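Local coordinates for beta-ketoacyl-[acyl-carrier-protein] synthase FabY (Pseudomonas aeruginosa, PDB 4CW4), which catalyses the condensation of acetyl-CoA with malonyl-ACP to give acetoacetyl-ACP, the primer that starts fatty acid biosynthesis, at residues R8-A20 / E365-A378. Sequence-based numbering, arbitrary orientation. Where two conformers were deposited one is given.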
loop_
_atom_site.group_PDB
_atom_site.type_symbol
_atom_site.label_atom_id
_atom_site.label_comp_id
_atom_site.label_asym_id
_atom_site.label_seq_id
_atom_site.Cartn_x
_atom_site.Cartn_y
_atom_site.Cartn_z
ATOM N N ARG A 8 -19.120 -9.643 -17.801
ATOM C CA ARG A 8 -17.884 -10.044 -18.439
ATOM C C ARG A 8 -17.094 -10.979 -17.548
ATOM O O ARG A 8 -16.992 -10.764 -16.342
ATOM C CB ARG A 8 -17.049 -8.799 -18.769
ATOM C CG ARG A 8 -17.608 -8.032 -19.964
ATOM C CD ARG A 8 -16.910 -6.718 -20.189
ATOM N NE ARG A 8 -17.486 -5.962 -21.301
ATOM C CZ ARG A 8 -17.275 -4.668 -21.519
ATOM N NH1 ARG A 8 -16.555 -3.949 -20.664
ATOM N NH2 ARG A 8 -17.809 -4.084 -22.575
ATOM N N LEU A 9 -16.517 -12.005 -18.166
ATOM C CA LEU A 9 -15.669 -13.001 -17.489
ATOM C C LEU A 9 -14.200 -12.622 -17.613
ATOM O O LEU A 9 -13.729 -12.421 -18.714
ATOM C CB LEU A 9 -15.853 -14.386 -18.126
ATOM C CG LEU A 9 -15.019 -15.535 -17.543
ATOM C CD1 LEU A 9 -15.466 -15.880 -16.133
ATOM C CD2 LEU A 9 -15.072 -16.784 -18.424
ATOM N N PRO A 10 -13.475 -12.516 -16.486
ATOM C CA PRO A 10 -12.040 -12.235 -16.598
ATOM C C PRO A 10 -11.238 -13.458 -17.054
ATOM O O PRO A 10 -11.207 -14.493 -16.362
ATOM C CB PRO A 10 -11.650 -11.860 -15.153
ATOM C CG PRO A 10 -12.942 -11.466 -14.491
ATOM C CD PRO A 10 -13.924 -12.418 -15.087
ATOM N N VAL A 11 -10.590 -13.344 -18.205
ATOM C CA VAL A 11 -9.765 -14.441 -18.698
ATOM C C VAL A 11 -8.299 -14.024 -18.677
ATOM O O VAL A 11 -7.968 -12.860 -18.907
ATOM C CB VAL A 11 -10.198 -14.939 -20.088
ATOM C CG1 VAL A 11 -11.601 -15.496 -20.026
ATOM C CG2 VAL A 11 -10.115 -13.878 -21.142
ATOM N N ILE A 12 -7.434 -14.993 -18.367
ATOM C CA ILE A 12 -6.000 -14.781 -18.308
ATOM C C ILE A 12 -5.423 -14.985 -19.702
ATOM O O ILE A 12 -5.433 -16.106 -20.211
ATOM C CB ILE A 12 -5.316 -15.747 -17.315
ATOM C CG1 ILE A 12 -5.921 -15.631 -15.912
ATOM C CG2 ILE A 12 -3.798 -15.491 -17.307
ATOM C CD1 ILE A 12 -5.519 -16.756 -14.992
ATOM N N VAL A 13 -4.962 -13.902 -20.326
ATOM C CA VAL A 13 -4.476 -13.952 -21.704
ATOM C C VAL A 13 -2.951 -13.898 -21.800
ATOM O O VAL A 13 -2.385 -14.067 -22.887
ATOM C CB VAL A 13 -5.100 -12.838 -22.585
ATOM C CG1 VAL A 13 -6.630 -12.908 -22.525
ATOM C CG2 VAL A 13 -4.597 -11.452 -22.180
ATOM N N GLY A 14 -2.281 -13.701 -20.666
ATOM C CA GLY A 14 -0.830 -13.682 -20.634
ATOM C C GLY A 14 -0.366 -13.743 -19.198
ATOM O O GLY A 14 -1.137 -13.460 -18.291
ATOM N N PHE A 15 0.895 -14.114 -18.994
ATOM C CA PHE A 15 1.480 -14.147 -17.661
ATOM C C PHE A 15 2.980 -14.219 -17.781
ATOM O O PHE A 15 3.509 -14.775 -18.752
ATOM C CB PHE A 15 0.920 -15.315 -16.830
ATOM C CG PHE A 15 1.235 -16.682 -17.383
ATOM C CD1 PHE A 15 0.424 -17.275 -18.321
ATOM C CD2 PHE A 15 2.350 -17.380 -16.934
ATOM C CE1 PHE A 15 0.733 -18.527 -18.817
ATOM C CE2 PHE A 15 2.657 -18.626 -17.409
ATOM C CZ PHE A 15 1.859 -19.195 -18.376
ATOM N N GLY A 16 3.678 -13.624 -16.823
ATOM C CA GLY A 16 5.118 -13.653 -16.874
ATOM C C GLY A 16 5.727 -13.128 -15.609
ATOM O O GLY A 16 5.003 -12.634 -14.742
ATOM N N GLY A 17 7.048 -13.209 -15.517
ATOM C CA GLY A 17 7.732 -12.756 -14.321
ATOM C C GLY A 17 8.916 -13.635 -13.994
ATOM O O GLY A 17 9.300 -14.489 -14.790
ATOM N N TYR A 18 9.471 -13.432 -12.802
ATOM C CA TYR A 18 10.708 -14.072 -12.361
ATOM C C TYR A 18 10.673 -14.336 -10.870
ATOM O O TYR A 18 10.336 -13.451 -10.066
ATOM C CB TYR A 18 11.924 -13.203 -12.699
ATOM C CG TYR A 18 12.078 -13.035 -14.193
ATOM C CD1 TYR A 18 12.749 -13.986 -14.957
ATOM C CD2 TYR A 18 11.519 -11.943 -14.850
ATOM C CE1 TYR A 18 12.867 -13.860 -16.325
ATOM C CE2 TYR A 18 11.604 -11.830 -16.222
ATOM C CZ TYR A 18 12.291 -12.782 -16.950
ATOM O OH TYR A 18 12.408 -12.680 -18.319
ATOM N N ASN A 19 11.031 -15.563 -10.519
ATOM C CA ASN A 19 11.282 -15.938 -9.134
ATOM C C ASN A 19 12.404 -16.962 -9.092
ATOM O O ASN A 19 13.111 -17.133 -10.099
ATOM C CB ASN A 19 10.000 -16.404 -8.445
ATOM C CG ASN A 19 9.402 -17.647 -9.059
ATOM O OD1 ASN A 19 10.081 -18.435 -9.711
ATOM N ND2 ASN A 19 8.125 -17.865 -8.782
ATOM N N ALA A 20 12.585 -17.622 -7.956
ATOM C CA ALA A 20 13.703 -18.546 -7.789
ATOM C C ALA A 20 13.652 -19.718 -8.757
ATOM O O ALA A 20 14.658 -20.397 -8.939
ATOM C CB ALA A 20 13.757 -19.046 -6.347
ATOM N N GLU A 365 12.355 -13.349 -3.115
ATOM C CA GLU A 365 12.042 -12.269 -4.050
ATOM C C GLU A 365 11.317 -12.816 -5.276
ATOM O O GLU A 365 11.633 -13.889 -5.788
ATOM C CB GLU A 365 13.326 -11.569 -4.496
ATOM C CG GLU A 365 14.326 -12.455 -5.224
ATOM C CD GLU A 365 15.654 -11.778 -5.544
ATOM O OE1 GLU A 365 15.883 -10.606 -5.144
ATOM O OE2 GLU A 365 16.488 -12.437 -6.185
ATOM N N SER A 366 10.350 -12.051 -5.765
ATOM C CA SER A 366 9.584 -12.440 -6.944
ATOM C C SER A 366 8.865 -11.252 -7.505
ATOM O O SER A 366 8.387 -10.397 -6.753
ATOM C CB SER A 366 8.532 -13.477 -6.584
ATOM O OG SER A 366 7.847 -13.931 -7.752
ATOM N N SER A 367 8.777 -11.192 -8.825
ATOM C CA SER A 367 7.847 -10.274 -9.475
ATOM C C SER A 367 7.101 -11.066 -10.518
ATOM O O SER A 367 7.704 -11.759 -11.332
ATOM C CB SER A 367 8.533 -9.070 -10.118
ATOM O OG SER A 367 7.553 -8.199 -10.672
ATOM N N GLN A 368 5.778 -10.941 -10.503
ATOM C CA GLN A 368 4.882 -11.742 -11.334
ATOM C C GLN A 368 3.727 -10.871 -11.783
ATOM O O GLN A 368 3.227 -10.085 -10.990
ATOM C CB GLN A 368 4.302 -12.897 -10.519
ATOM C CG GLN A 368 5.293 -13.871 -9.922
ATOM C CD GLN A 368 5.767 -14.902 -10.906
ATOM O OE1 GLN A 368 5.964 -14.611 -12.085
ATOM N NE2 GLN A 368 5.967 -16.120 -10.426
ATOM N N TYR A 369 3.287 -11.067 -13.021
ATOM C CA TYR A 369 2.113 -10.391 -13.568
ATOM C C TYR A 369 1.234 -11.351 -14.357
ATOM O O TYR A 369 1.729 -12.239 -15.047
ATOM C CB TYR A 369 2.519 -9.196 -14.460
ATOM C CG TYR A 369 3.100 -8.121 -13.622
ATOM C CD1 TYR A 369 2.273 -7.286 -12.892
ATOM C CD2 TYR A 369 4.478 -7.987 -13.484
ATOM C CE1 TYR A 369 2.798 -6.336 -12.054
ATOM C CE2 TYR A 369 5.008 -7.050 -12.652
ATOM C CZ TYR A 369 4.174 -6.229 -11.938
ATOM O OH TYR A 369 4.678 -5.275 -11.072
ATOM N N VAL A 370 -0.077 -11.147 -14.256
ATOM C CA VAL A 370 -1.006 -11.759 -15.195
ATOM C C VAL A 370 -1.685 -10.644 -15.971
ATOM O O VAL A 370 -1.872 -9.526 -15.458
ATOM C CB VAL A 370 -2.083 -12.651 -14.515
ATOM C CG1 VAL A 370 -1.423 -13.877 -13.851
ATOM C CG2 VAL A 370 -2.939 -11.860 -13.534
ATOM N N VAL A 371 -2.039 -10.949 -17.209
ATOM C CA VAL A 371 -2.779 -10.020 -18.056
ATOM C C VAL A 371 -4.180 -10.575 -18.190
ATOM O O VAL A 371 -4.350 -11.688 -18.658
ATOM C CB VAL A 371 -2.144 -9.869 -19.441
ATOM C CG1 VAL A 371 -2.867 -8.800 -20.246
ATOM C CG2 VAL A 371 -0.670 -9.552 -19.330
ATOM N N LEU A 372 -5.172 -9.810 -17.748
ATOM C CA LEU A 372 -6.570 -10.192 -17.844
ATOM C C LEU A 372 -7.257 -9.378 -18.924
ATOM O O LEU A 372 -6.965 -8.189 -19.111
ATOM C CB LEU A 372 -7.308 -9.925 -16.526
ATOM C CG LEU A 372 -6.676 -10.492 -15.258
ATOM C CD1 LEU A 372 -7.510 -10.129 -14.036
ATOM C CD2 LEU A 372 -6.515 -12.018 -15.388
ATOM N N MET A 373 -8.199 -10.016 -19.610
ATOM C CA MET A 373 -9.123 -9.298 -20.472
ATOM C C MET A 373 -10.521 -9.785 -20.209
ATOM O O MET A 373 -10.701 -10.911 -19.789
ATOM C CB MET A 373 -8.818 -9.548 -21.947
ATOM C CG MET A 373 -7.551 -8.937 -22.450
ATOM S SD MET A 373 -7.314 -9.276 -24.205
ATOM C CE MET A 373 -5.800 -8.327 -24.449
ATOM N N ASP A 374 -11.514 -8.952 -20.484
ATOM C CA ASP A 374 -12.868 -9.474 -20.552
ATOM C C ASP A 374 -13.001 -10.455 -21.719
ATOM O O ASP A 374 -12.263 -10.401 -22.702
ATOM C CB ASP A 374 -13.909 -8.361 -20.649
ATOM C CG ASP A 374 -13.880 -7.627 -21.965
ATOM O OD1 ASP A 374 -14.573 -8.059 -22.933
ATOM O OD2 ASP A 374 -13.180 -6.599 -22.028
ATOM N N ASP A 375 -13.962 -11.352 -21.599
ATOM C CA ASP A 375 -14.140 -12.410 -22.573
ATOM C C ASP A 375 -14.446 -11.916 -23.977
ATOM O O ASP A 375 -14.023 -12.521 -24.954
ATOM C CB ASP A 375 -15.227 -13.397 -22.123
ATOM C CG ASP A 375 -16.589 -12.754 -21.930
ATOM O OD1 ASP A 375 -16.719 -11.870 -21.069
ATOM O OD2 ASP A 375 -17.567 -13.196 -22.573
ATOM N N GLU A 376 -15.191 -10.833 -24.083
ATOM C CA GLU A 376 -15.567 -10.327 -25.394
ATOM C C GLU A 376 -14.347 -9.772 -26.131
ATOM O O GLU A 376 -14.150 -10.042 -27.319
ATOM C CB GLU A 376 -16.650 -9.265 -25.226
ATOM C CG GLU A 376 -17.228 -8.739 -26.509
ATOM C CD GLU A 376 -18.410 -7.842 -26.240
ATOM O OE1 GLU A 376 -18.200 -6.671 -25.859
ATOM O OE2 GLU A 376 -19.552 -8.319 -26.397
ATOM N N LEU A 377 -13.524 -8.994 -25.429
ATOM C CA LEU A 377 -12.316 -8.458 -26.032
ATOM C C LEU A 377 -11.343 -9.594 -26.390
ATOM O O LEU A 377 -10.708 -9.570 -27.449
ATOM C CB LEU A 377 -11.642 -7.454 -25.081
ATOM C CG LEU A 377 -10.374 -6.806 -25.630
ATOM C CD1 LEU A 377 -10.675 -5.942 -26.854
ATOM C CD2 LEU A 377 -9.648 -6.022 -24.552
ATOM N N ALA A 378 -11.192 -10.573 -25.502
ATOM C CA ALA A 378 -10.318 -11.718 -25.781
ATOM C C ALA A 378 -10.759 -12.418 -27.070
ATOM O O ALA A 378 -9.943 -12.745 -27.920
ATOM C CB ALA A 378 -10.318 -12.685 -24.614
HETATM O O HOH W 1 -19.723 -4.952 -24.661
HETATM O O HOH W 2 11.664 -16.670 -5.419
#
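Over one face of the Arg8 guanidinium lies Asp374 OD2, which also forms a salt bridge with Arg306; guanidinium and carboxylate planes are only 24° apart, while a water in the guanidinium plane meets its edge and links NH2 to Glu376 OE1. The ion pair is long, with Arg8 NE 3.9 Å from Asp374 OD1 and no N-H aimed at that oxygen. Asp374, the N-cap residue of helix 375-381, accepts the capping bond from Leu377 N through OD1 (2.9 Å). Asp375, with CG turned between its backbone N and carbonyl carbon (chi1 60°), brings OD1 to Leu9 N, which donates a hydrogen bond to it (2.9 Å) from 46° above the carboxylate plane.

Beyond this end the backbones pair as antiparallel strands. The register slips by one residue at Val13 and Gly14, which share Val371 as their partner in a classic bulge: Val13 N donates to Val371 O (2.8 Å) and Val371 N to Gly14 O (2.9 Å). On one face of the ladder Val13 CG2 touches Val371 CG1 at 3.7 Å and crosses Met373; on the other, Ile12 CG1 lies beside Leu372 CD2, also at 3.7 Å.

Within the thiolase-like core, strand 366-374 runs between strands 10-19 and 307-314, its Ser366 side chain about 9 Å from that of His477, a predicted active-site residue. Tyr18, Ser367 and Tyr369 pack on helix 190-204, whereas Ile12, Phe15 and Gln368 meet helix 482-496.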